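Local coordinates for protein putative oxidoreductase molybdopterin-binding subunit (Sulfolobus tokodaii, PDB 4ZOH) that probably serves as the molybdenum-cofactor subunit of an oxidoreductase of the xanthine dehydrogenase and aldehyde oxidase family, binding pterin cytosine dinucleotide, at residues A[498-503]-A[552-557]. Numbering follows the deposited sequence.
Sequences SQKLKD and LDTTAI
Lys500 NZ gives a weak hydrogen bond of 3.0 Å to Thr555 O, tying helix 486-512 to strand 553-559, the edge strand, within this chain, of a mixed sheet in the molybdopterin cofactor-binding domain. The exposed lysine is linked to Ile557 N only through a water, its own bond to which is long and weak. Its CG stands anti to the carbonyl carbon (chi1 -73°), and bends at chi2 and chi4 bring NZ beside Ala556, whose CB is 3.5 Å from Lys500 NZ; the small methyl lets the amine come this close.

The aliphatic part of the lysine passes along Thr554. Thr554 CG2 meets Lys500 CB at 3.9 Å and Leu501 N at 4.0 Å, while Thr554 OG1 lies 3.7 Å from Lys500 CD, so the beta-branched threonine suits both its strand and the helix facing it. A serine here would keep the hydroxyl but would probably open a gap beside Lys500 CB and Leu501 N, where the methyl now packs. Leu501 CD1 and Leu552 CD2 touch at 4.0 Å, the buried side chains crossing at about a right angle.

The short segments run obliquely, nearer antiparallel than parallel, at 141°. Leu501 also packs on Ile425 and Val427 of strand 420-427 and Leu458 of helix 446-458, Leu552 on helix 538-547; Thr555 and Ile557 meet Ser551 and Glu550 of the second subunit.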
loop_
_atom_site.group_PDB
_atom_site.type_symbol
_atom_site.label_atom_id
_atom_site.label_comp_id
_atom_site.label_asym_id
_atom_site.label_seq_id
_atom_site.Cartn_x
_atom_site.Cartn_y
_atom_site.Cartn_z
ATOM N N SER A 498 10.818 -10.127 -27.737
ATOM C CA SER A 498 9.897 -9.524 -28.729
ATOM C C SER A 498 9.881 -10.372 -30.006
ATOM O O SER A 498 8.839 -10.585 -30.576
ATOM C CB SER A 498 10.352 -8.098 -29.048
ATOM O OG SER A 498 10.309 -7.324 -27.875
ATOM N N GLN A 499 11.071 -10.838 -30.422
ATOM C CA GLN A 499 11.224 -11.664 -31.642
ATOM C C GLN A 499 10.428 -12.982 -31.468
ATOM O O GLN A 499 9.604 -13.318 -32.345
ATOM C CB GLN A 499 12.727 -11.902 -31.989
ATOM C CG GLN A 499 12.956 -12.663 -33.339
ATOM C CD GLN A 499 12.254 -11.975 -34.539
ATOM O OE1 GLN A 499 12.391 -10.757 -34.745
ATOM N NE2 GLN A 499 11.452 -12.736 -35.282
ATOM N N LYS A 500 10.598 -13.656 -30.308
ATOM C CA LYS A 500 9.822 -14.877 -29.973
ATOM C C LYS A 500 8.330 -14.611 -30.090
ATOM O O LYS A 500 7.605 -15.430 -30.664
ATOM C CB LYS A 500 10.100 -15.401 -28.560
ATOM C CG LYS A 500 11.448 -16.069 -28.346
ATOM C CD LYS A 500 11.258 -17.257 -27.395
ATOM C CE LYS A 500 12.534 -17.629 -26.659
ATOM N NZ LYS A 500 12.607 -16.870 -25.383
ATOM N N LEU A 501 7.883 -13.464 -29.561
ATOM C CA LEU A 501 6.481 -13.086 -29.661
ATOM C C LEU A 501 6.039 -12.938 -31.125
ATOM O O LEU A 501 4.979 -13.412 -31.489
ATOM C CB LEU A 501 6.114 -11.810 -28.841
ATOM C CG LEU A 501 4.663 -11.383 -29.084
ATOM C CD1 LEU A 501 3.628 -12.453 -28.673
ATOM C CD2 LEU A 501 4.366 -10.047 -28.442
ATOM N N LYS A 502 6.847 -12.259 -31.927
ATOM C CA LYS A 502 6.518 -12.020 -33.340
ATOM C C LYS A 502 6.441 -13.366 -34.112
ATOM O O LYS A 502 5.476 -13.613 -34.844
ATOM C CB LYS A 502 7.586 -11.108 -33.948
ATOM C CG LYS A 502 7.267 -10.571 -35.347
ATOM C CD LYS A 502 8.522 -10.038 -36.001
ATOM C CE LYS A 502 8.260 -9.677 -37.454
ATOM N NZ LYS A 502 9.551 -9.475 -38.168
ATOM N N ASP A 503 7.452 -14.213 -33.913
ATOM C CA ASP A 503 7.464 -15.567 -34.460
ATOM C C ASP A 503 6.232 -16.354 -34.098
ATOM O O ASP A 503 5.703 -17.109 -34.943
ATOM C CB ASP A 503 8.700 -16.370 -34.014
ATOM C CG ASP A 503 9.984 -15.780 -34.517
ATOM O OD1 ASP A 503 11.066 -16.107 -33.940
ATOM O OD2 ASP A 503 9.905 -14.953 -35.470
ATOM N N LEU A 552 0.641 -16.521 -25.369
ATOM C CA LEU A 552 1.419 -15.405 -25.909
ATOM C C LEU A 552 2.095 -14.646 -24.740
ATOM O O LEU A 552 1.975 -13.425 -24.590
ATOM C CB LEU A 552 0.470 -14.469 -26.692
ATOM C CG LEU A 552 -0.146 -15.024 -28.001
ATOM C CD1 LEU A 552 -1.090 -13.963 -28.614
ATOM C CD2 LEU A 552 0.971 -15.403 -28.993
ATOM N N ASP A 553 2.727 -15.397 -23.862
ATOM C CA ASP A 553 3.477 -14.826 -22.743
ATOM C C ASP A 553 4.825 -15.504 -22.889
ATOM O O ASP A 553 4.900 -16.702 -22.791
ATOM C CB ASP A 553 2.804 -15.199 -21.390
ATOM C CG ASP A 553 3.355 -14.385 -20.207
ATOM O OD1 ASP A 553 4.599 -14.182 -20.074
ATOM O OD2 ASP A 553 2.533 -13.867 -19.431
ATOM N N THR A 554 5.888 -14.756 -23.124
ATOM C CA THR A 554 7.154 -15.400 -23.365
ATOM C C THR A 554 8.311 -14.741 -22.652
ATOM O O THR A 554 8.282 -13.547 -22.441
ATOM C CB THR A 554 7.422 -15.669 -24.885
ATOM O OG1 THR A 554 8.501 -16.622 -24.981
ATOM C CG2 THR A 554 7.743 -14.410 -25.656
ATOM N N THR A 555 9.270 -15.537 -22.220
ATOM C CA THR A 555 10.390 -15.052 -21.429
ATOM C C THR A 555 11.667 -15.455 -22.121
ATOM O O THR A 555 11.825 -16.606 -22.518
ATOM C CB THR A 555 10.331 -15.624 -19.973
ATOM O OG1 THR A 555 9.156 -15.110 -19.324
ATOM C CG2 THR A 555 11.536 -15.217 -19.159
ATOM N N ALA A 556 12.585 -14.522 -22.284
ATOM C CA ALA A 556 13.861 -14.823 -22.937
ATOM C C ALA A 556 14.951 -14.525 -21.937
ATOM O O ALA A 556 14.841 -13.629 -21.141
ATOM C CB ALA A 556 14.047 -13.974 -24.178
ATOM N N ILE A 557 16.009 -15.298 -21.963
ATOM C CA ILE A 557 17.112 -15.017 -21.082
ATOM C C ILE A 557 18.202 -14.868 -22.116
ATOM O O ILE A 557 18.393 -15.781 -22.957
ATOM C CB ILE A 557 17.408 -16.179 -20.105
ATOM C CG1 ILE A 557 16.263 -16.380 -19.089
ATOM C CG2 ILE A 557 18.768 -15.981 -19.431
ATOM C CD1 ILE A 557 16.366 -17.671 -18.245
HETATM O O HOH W 1 15.427 -17.688 -23.636
#